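Local coordinates for protein putative exonuclease (Eubacterium rectale, PDB 3L0A) that is a putative exonuclease of the PDDEXK-like clan, probably a hydrolase, that binds a zinc ion through four cysteines, at residues L70-F73 with K74-N77; G85-K88 with A89-Q93; A217-M220 with V221-N224. All blocks are in the same frame, centred on the assembly; numbering follows the deposited sequence. Where two conformers were deposited one is given.

Contact 1 of 3, residues L70-F73 with K74-N77; sequences LDQF and KKDN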
loop_
_atom_site.group_PDB
_atom_site.type_symbol
_atom_site.label_atom_id
_atom_site.label_comp_id
_atom_site.label_asym_id
_atom_site.label_seq_id
_atom_site.Cartn_x
_atom_site.Cartn_y
_atom_site.Cartn_z
ATOM N N LEU A 70 32.815 0.473 -10.106
ATOM C CA LEU A 70 31.798 -0.527 -9.810
ATOM C C LEU A 70 32.393 -1.763 -9.153
ATOM O O LEU A 70 31.760 -2.351 -8.267
ATOM C CB LEU A 70 31.062 -0.933 -11.087
ATOM C CG LEU A 70 29.784 -1.773 -10.979
ATOM C CD1 LEU A 70 28.798 -1.232 -9.940
ATOM C CD2 LEU A 70 29.133 -1.809 -12.343
ATOM N N ASP A 71 33.591 -2.171 -9.581
ATOM C CA ASP A 71 34.222 -3.383 -9.016
ATOM C C ASP A 71 34.374 -3.224 -7.520
ATOM O O ASP A 71 34.105 -4.159 -6.759
ATOM C CB ASP A 71 35.604 -3.663 -9.629
ATOM C CG ASP A 71 36.144 -5.045 -9.248
ATOM O OD1 ASP A 71 35.601 -6.056 -9.733
ATOM O OD2 ASP A 71 37.105 -5.139 -8.453
ATOM N N GLN A 72 34.835 -2.040 -7.115
ATOM C CA GLN A 72 35.098 -1.761 -5.723
ATOM C C GLN A 72 33.821 -1.521 -4.983
ATOM O O GLN A 72 33.730 -1.895 -3.827
ATOM C CB GLN A 72 36.044 -0.569 -5.533
ATOM C CG GLN A 72 36.621 -0.472 -4.088
ATOM C CD GLN A 72 37.401 -1.741 -3.632
ATOM O OE1 GLN A 72 38.332 -2.217 -4.319
ATOM N NE2 GLN A 72 36.999 -2.300 -2.472
ATOM N N PHE A 73 32.818 -0.932 -5.623
ATOM C CA PHE A 73 31.517 -0.832 -4.952
ATOM C C PHE A 73 30.970 -2.216 -4.546
ATOM O O PHE A 73 30.452 -2.427 -3.418
ATOM C CB PHE A 73 30.498 -0.156 -5.836
ATOM C CG PHE A 73 29.191 0.063 -5.158
ATOM C CD1 PHE A 73 29.022 1.120 -4.299
ATOM C CD2 PHE A 73 28.138 -0.786 -5.369
ATOM C CE1 PHE A 73 27.823 1.321 -3.651
ATOM C CE2 PHE A 73 26.923 -0.583 -4.740
ATOM C CZ PHE A 73 26.768 0.475 -3.871
ATOM N N LYS A 74 31.073 -3.156 -5.476
ATOM C CA LYS A 74 30.555 -4.480 -5.247
ATOM C C LYS A 74 31.317 -5.170 -4.118
ATOM O O LYS A 74 30.728 -5.846 -3.286
ATOM C CB LYS A 74 30.654 -5.277 -6.527
ATOM C CG LYS A 74 29.556 -4.922 -7.499
ATOM C CD LYS A 74 29.790 -5.580 -8.823
ATOM C CE LYS A 74 28.516 -5.719 -9.626
ATOM N NZ LYS A 74 28.833 -6.139 -11.036
ATOM N N LYS A 75 32.630 -4.987 -4.100
ATOM C CA LYS A 75 33.460 -5.514 -3.033
ATOM C C LYS A 75 33.057 -4.942 -1.669
ATOM O O LYS A 75 32.957 -5.692 -0.689
ATOM C CB LYS A 75 34.953 -5.268 -3.331
ATOM C CG LYS A 75 35.595 -6.371 -4.181
ATOM C CD LYS A 75 36.835 -5.871 -4.938
ATOM C CE LYS A 75 37.672 -6.993 -5.582
ATOM N NZ LYS A 75 38.676 -6.454 -6.597
ATOM N N ASP A 76 32.771 -3.645 -1.607
ATOM C CA ASP A 76 32.484 -3.002 -0.317
ATOM C C ASP A 76 31.068 -3.234 0.187
ATOM O O ASP A 76 30.790 -2.902 1.339
ATOM C CB ASP A 76 32.681 -1.481 -0.383
ATOM C CG ASP A 76 34.116 -1.064 -0.601
ATOM O OD1 ASP A 76 35.058 -1.793 -0.207
ATOM O OD2 ASP A 76 34.298 0.029 -1.186
ATOM N N ASN A 77 30.181 -3.733 -0.680
ATOM C CA ASN A 77 28.737 -3.906 -0.399
ATOM C C ASN A 77 28.187 -5.315 -0.788
ATOM O O ASN A 77 27.245 -5.452 -1.608
ATOM C CB ASN A 77 27.916 -2.849 -1.134
ATOM C CG ASN A 77 28.361 -1.421 -0.849
ATOM O OD1 ASN A 77 27.894 -0.805 0.094
ATOM N ND2 ASN A 77 29.216 -0.854 -1.740
#

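Contact 2 of 3, residues G85-K88 with A89-Q93; sequences GELK and ANFKQ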
loop_
_atom_site.group_PDB
_atom_site.type_symbol
_atom_site.label_atom_id
_atom_site.label_comp_id
_atom_site.label_asym_id
_atom_site.label_seq_id
_atom_site.Cartn_x
_atom_site.Cartn_y
_atom_site.Cartn_z
ATOM N N GLY A 85 24.901 -16.214 -5.052
ATOM C CA GLY A 85 25.902 -15.493 -5.870
ATOM C C GLY A 85 25.377 -14.427 -6.841
ATOM O O GLY A 85 26.151 -13.578 -7.327
ATOM N N GLU A 86 24.070 -14.454 -7.124
ATOM C CA GLU A 86 23.474 -13.558 -8.126
ATOM C C GLU A 86 23.036 -12.224 -7.522
ATOM O O GLU A 86 22.688 -12.147 -6.342
ATOM C CB GLU A 86 22.289 -14.238 -8.830
ATOM C CG GLU A 86 22.673 -15.135 -10.019
ATOM C CD GLU A 86 21.470 -15.520 -10.865
ATOM O OE1 GLU A 86 20.595 -16.219 -10.316
ATOM O OE2 GLU A 86 21.388 -15.132 -12.060
ATOM N N LEU A 87 23.072 -11.175 -8.341
ATOM C CA LEU A 87 22.608 -9.833 -7.956
ATOM C C LEU A 87 21.139 -9.933 -7.600
ATOM O O LEU A 87 20.336 -10.581 -8.297
ATOM C CB LEU A 87 22.775 -8.795 -9.088
ATOM C CG LEU A 87 24.064 -7.989 -9.224
ATOM C CD1 LEU A 87 24.140 -7.163 -10.524
ATOM C CD2 LEU A 87 24.203 -7.106 -8.051
ATOM N N LYS A 88 20.791 -9.306 -6.496
ATOM C CA LYS A 88 19.401 -9.268 -6.084
ATOM C C LYS A 88 18.623 -8.468 -7.145
ATOM O O LYS A 88 19.218 -7.686 -7.903
ATOM C CB LYS A 88 19.296 -8.652 -4.697
ATOM C CG LYS A 88 19.886 -9.529 -3.577
ATOM C CD LYS A 88 19.639 -8.925 -2.213
ATOM C CE LYS A 88 20.132 -9.831 -1.075
ATOM N NZ LYS A 88 19.946 -9.185 0.245
ATOM N N ALA A 89 17.309 -8.675 -7.206
ATOM C CA ALA A 89 16.479 -8.166 -8.326
ATOM C C ALA A 89 16.553 -6.642 -8.508
ATOM O O ALA A 89 16.478 -6.140 -9.640
ATOM C CB ALA A 89 15.014 -8.614 -8.151
ATOM N N ASN A 90 16.704 -5.919 -7.398
ATOM C CA ASN A 90 16.701 -4.465 -7.455
ATOM C C ASN A 90 17.898 -3.977 -8.231
ATOM O O ASN A 90 17.820 -2.960 -8.926
ATOM C CB ASN A 90 16.750 -3.850 -6.078
ATOM C CG ASN A 90 15.636 -4.360 -5.168
ATOM O OD1 ASN A 90 14.521 -3.827 -5.174
ATOM N ND2 ASN A 90 15.951 -5.390 -4.361
ATOM N N PHE A 91 18.991 -4.728 -8.129
ATOM C CA PHE A 91 20.223 -4.415 -8.856
ATOM C C PHE A 91 20.234 -4.934 -10.292
ATOM O O PHE A 91 20.738 -4.253 -11.163
ATOM C CB PHE A 91 21.429 -4.852 -8.052
ATOM C CG PHE A 91 21.405 -4.292 -6.687
ATOM C CD1 PHE A 91 21.910 -3.038 -6.447
ATOM C CD2 PHE A 91 20.753 -4.964 -5.676
ATOM C CE1 PHE A 91 21.832 -2.485 -5.217
ATOM C CE2 PHE A 91 20.667 -4.417 -4.404
ATOM C CZ PHE A 91 21.196 -3.194 -4.161
ATOM N N LYS A 92 19.629 -6.088 -10.554
ATOM C CA LYS A 92 19.406 -6.487 -11.934
ATOM C C LYS A 92 18.534 -5.431 -12.632
ATOM O O LYS A 92 18.749 -5.138 -13.814
ATOM C CB LYS A 92 18.795 -7.896 -12.024
ATOM C CG LYS A 92 19.736 -9.079 -11.633
ATOM C CD LYS A 92 18.916 -10.391 -11.439
ATOM C CE LYS A 92 19.723 -11.724 -11.449
ATOM N NZ LYS A 92 19.764 -12.385 -12.832
ATOM N N GLN A 93 17.562 -4.842 -11.935
ATOM C CA GLN A 93 16.845 -3.694 -12.498
ATOM C C GLN A 93 17.728 -2.436 -12.656
ATOM O O GLN A 93 17.638 -1.749 -13.674
ATOM C CB GLN A 93 15.648 -3.327 -11.643
ATOM C CG GLN A 93 14.848 -2.122 -12.202
ATOM C CD GLN A 93 13.681 -1.785 -11.285
ATOM O OE1 GLN A 93 13.849 -1.447 -10.104
ATOM N NE2 GLN A 93 12.493 -1.903 -11.821
#

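Contact 3 of 3, residues A217-M220 with V221-N224; sequences ALHM and VEMN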
loop_
_atom_site.group_PDB
_atom_site.type_symbol
_atom_site.label_atom_id
_atom_site.label_comp_id
_atom_site.label_asym_id
_atom_site.label_seq_id
_atom_site.Cartn_x
_atom_site.Cartn_y
_atom_site.Cartn_z
ATOM N N ALA A 217 15.146 28.679 -2.043
ATOM C CA ALA A 217 15.646 27.615 -1.157
ATOM C C ALA A 217 16.951 28.001 -0.458
ATOM O O ALA A 217 17.174 27.587 0.681
ATOM C CB ALA A 217 15.838 26.316 -1.922
ATOM N N LEU A 218 17.821 28.761 -1.148
ATOM C CA LEU A 218 19.086 29.212 -0.550
ATOM C C LEU A 218 18.763 30.189 0.560
ATOM O O LEU A 218 19.500 30.278 1.540
ATOM C CB LEU A 218 20.010 29.848 -1.593
ATOM C CG LEU A 218 21.469 30.133 -1.198
ATOM C CD1 LEU A 218 22.244 28.831 -1.001
ATOM C CD2 LEU A 218 22.159 31.032 -2.247
ATOM N N HIS A 219 17.646 30.898 0.396
ATOM C CA HIS A 219 17.112 31.795 1.424
ATOM C C HIS A 219 16.700 31.019 2.676
ATOM O O HIS A 219 17.158 31.325 3.765
ATOM C CB HIS A 219 15.937 32.633 0.890
ATOM C CG HIS A 219 15.360 33.569 1.903
ATOM N ND1 HIS A 219 15.946 34.778 2.224
ATOM C CD2 HIS A 219 14.264 33.461 2.695
ATOM C CE1 HIS A 219 15.234 35.374 3.163
ATOM N NE2 HIS A 219 14.206 34.598 3.465
HETATM N N MSE A 220 15.858 30.009 2.515
HETATM C CA MSE A 220 15.477 29.139 3.632
HETATM C C MSE A 220 16.677 28.539 4.374
HETATM O O MSE A 220 16.662 28.426 5.601
HETATM C CB MSE A 220 14.552 28.008 3.147
HETATM C CG MSE A 220 13.062 28.433 2.963
HETATM SE SE MSE A 220 12.316 29.369 4.541
HETATM C CE MSE A 220 12.215 27.813 5.767
ATOM N N VAL A 221 17.710 28.153 3.629
ATOM C CA VAL A 221 18.957 27.665 4.224
ATOM C C VAL A 221 19.537 28.719 5.146
ATOM O O VAL A 221 19.854 28.425 6.304
ATOM C CB VAL A 221 20.001 27.286 3.154
ATOM C CG1 VAL A 221 21.321 26.934 3.805
ATOM C CG2 VAL A 221 19.490 26.130 2.333
ATOM N N GLU A 222 19.638 29.943 4.627
ATOM C CA GLU A 222 20.096 31.093 5.411
ATOM C C GLU A 222 19.319 31.298 6.702
ATOM O O GLU A 222 19.932 31.597 7.723
ATOM C CB GLU A 222 20.038 32.393 4.581
ATOM C CG GLU A 222 20.735 33.624 5.234
ATOM C CD GLU A 222 20.749 34.859 4.323
ATOM O OE1 GLU A 222 20.085 34.808 3.257
ATOM O OE2 GLU A 222 21.433 35.879 4.667
HETATM N N MSE A 223 17.989 31.147 6.664
HETATM C CA MSE A 223 17.153 31.400 7.867
HETATM C C MSE A 223 17.363 30.349 8.952
HETATM O O MSE A 223 17.269 30.654 10.134
HETATM C CB MSE A 223 15.641 31.469 7.549
HETATM C CG MSE A 223 15.174 32.633 6.668
HETATM SE SE MSE A 223 15.723 34.453 7.180
HETATM C CE MSE A 223 17.320 34.759 6.063
ATOM N N ASN A 224 17.617 29.107 8.533
ATOM C CA ASN A 224 17.756 27.973 9.452
ATOM C C ASN A 224 19.165 27.744 9.970
ATOM O O ASN A 224 19.321 27.107 11.009
ATOM C CB ASN A 224 17.288 26.703 8.782
ATOM C CG ASN A 224 15.792 26.650 8.637
ATOM O OD1 ASN A 224 15.273 26.543 7.537
ATOM N ND2 ASN A 224 15.091 26.752 9.745
#

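Contact 1 of 3, residues L70-F73 with K74-N77
D71 and K75, one helical turn apart, form a salt bridge on the outer side of helix 70-76. K75 NZ lies 2.8 Å from D71 OD2, met nearly along the C-O axis; a long extended lysine suits this place because its chain can run back a full turn. Q72 and D76 make a second i to i+4 pair, the amide NE2 donating to D76 OD1 at 3.0 Å from above the carboxylate plane. With CG anti to the backbone N (chi1 -166°) and a bend at chi2, the glutamine folds forward to its partner.

Backbone bonds keep the helix regular as far as D76. N77 then leaves helical geometry, and its amide supplies an N-H for F73 O, ND2 donating at 2.6 Å.

The same ND2 sits over the centre of one face of the F73 ring, 3.1 Å above its plane, with ring and amide planes 32° apart. An aromatic suits F73 because its flat face covers the amide. With an alanine here, the N77 amide is likely to be uncovered on the ring side and a gap to open against S60 and S64, though the bond to F73 O could remain. F73 packs on those two serines and N77 on L57, which sets this short helix against helix 54-67.

Contact 2 of 3, residues G85-K88 with A89-Q93
The F91 ring has K88 O at its edge, near the ring plane, while L87 CD2 approaches obliquely and packs on F91 CB at 3.6 Å. The segment is the start of helix 89-102, with K88 at the N-cap position and the loop 85-88 leading into it. L87 has its CG anti to the carbonyl carbon (chi1 -90°), which turns the isobutyl group to the F91 side; the two side chains cross at about a right angle. A leucine and a phenylalanine suit this side of the turn, since L87 also touches Y61 and F91 touches L57, both on helix 54-67.

The first turn is closed by K88 O, which accepts two backbone bonds, from F91 N at 3.0 Å and from K92 N at 3.1 Å; the donors come from different directions, which lets one oxygen serve both. On the outer side K92 lays its aliphatic chain along the L87 backbone, CE coming 3.4 Å from L87 O, so that a lysine serves both as a greasy strip and as a charge. Bent at chi4, K92 brings NZ to E86 OE2 at 3.3 Å, a salt bridge whose hydrogen bond is weak, and doubtful since E86 has two conformers.

Contact 3 of 3, residues A217-M220 with V221-N224
H219 and M223, a selenomethionine, meet one turn apart on helix 211-232. M223 bends at chi2 and chi3, bringing its SE 4.5 Å from the centroid of the H219 ring, 39° off the ring normal, an oblique Met-aromatic contact. The methyl completes it, with M223 CE 3.6 Å from H219 CE1. The imidazole is placed by its first torsion: CG stands anti to the backbone N (chi1 180°), which swings the ring forward along the helix to the next turn.

Four backbone bonds run through the same stretch. V221 N to A217 O (3.0 Å), E222 N to L218 O (3.1 Å), M223 N to H219 O and N224 N to M220 O follow the i to i+4 pattern of an alpha-helix without a break.

On the inner side the packing is apolar: A217 and V221, compact enough for a helix pressed against another, rest on I172 of helix 170-185, and the apolar L218 on A175.

The chemistry thus divides the helix by face. On the exposed side selenium stands in for a methionine sulfur, and thioether and ring would gain dispersion contact; H219 ND1 is also 4.3 Å from E222 OE1, close enough that the carboxylate might favour a protonated ring.

In the fold
Contacts 1, 2 and 3 come in series along the chain and are all local, each within one helix or at its start. Contacts 1 and 2 are neighbours that do not touch: their centres are about 14 Å apart, their nearest atoms about 5 Å, and they belong to the consecutive helices 70-76 and 89-102. Both lean on helix 54-67, sharing L57 and Y61, so the three helices form one peripheral group. Contact 3, on helix 211-232, lies on the opposite side of the chain's centre, about 37 Å from contact 1 and about 40 Å from contact 2, centre to centre, and packs on helix 170-185. The two helical regions are thus held separately, each on its own neighbouring helix, and none of the contacts forms part of the zinc site.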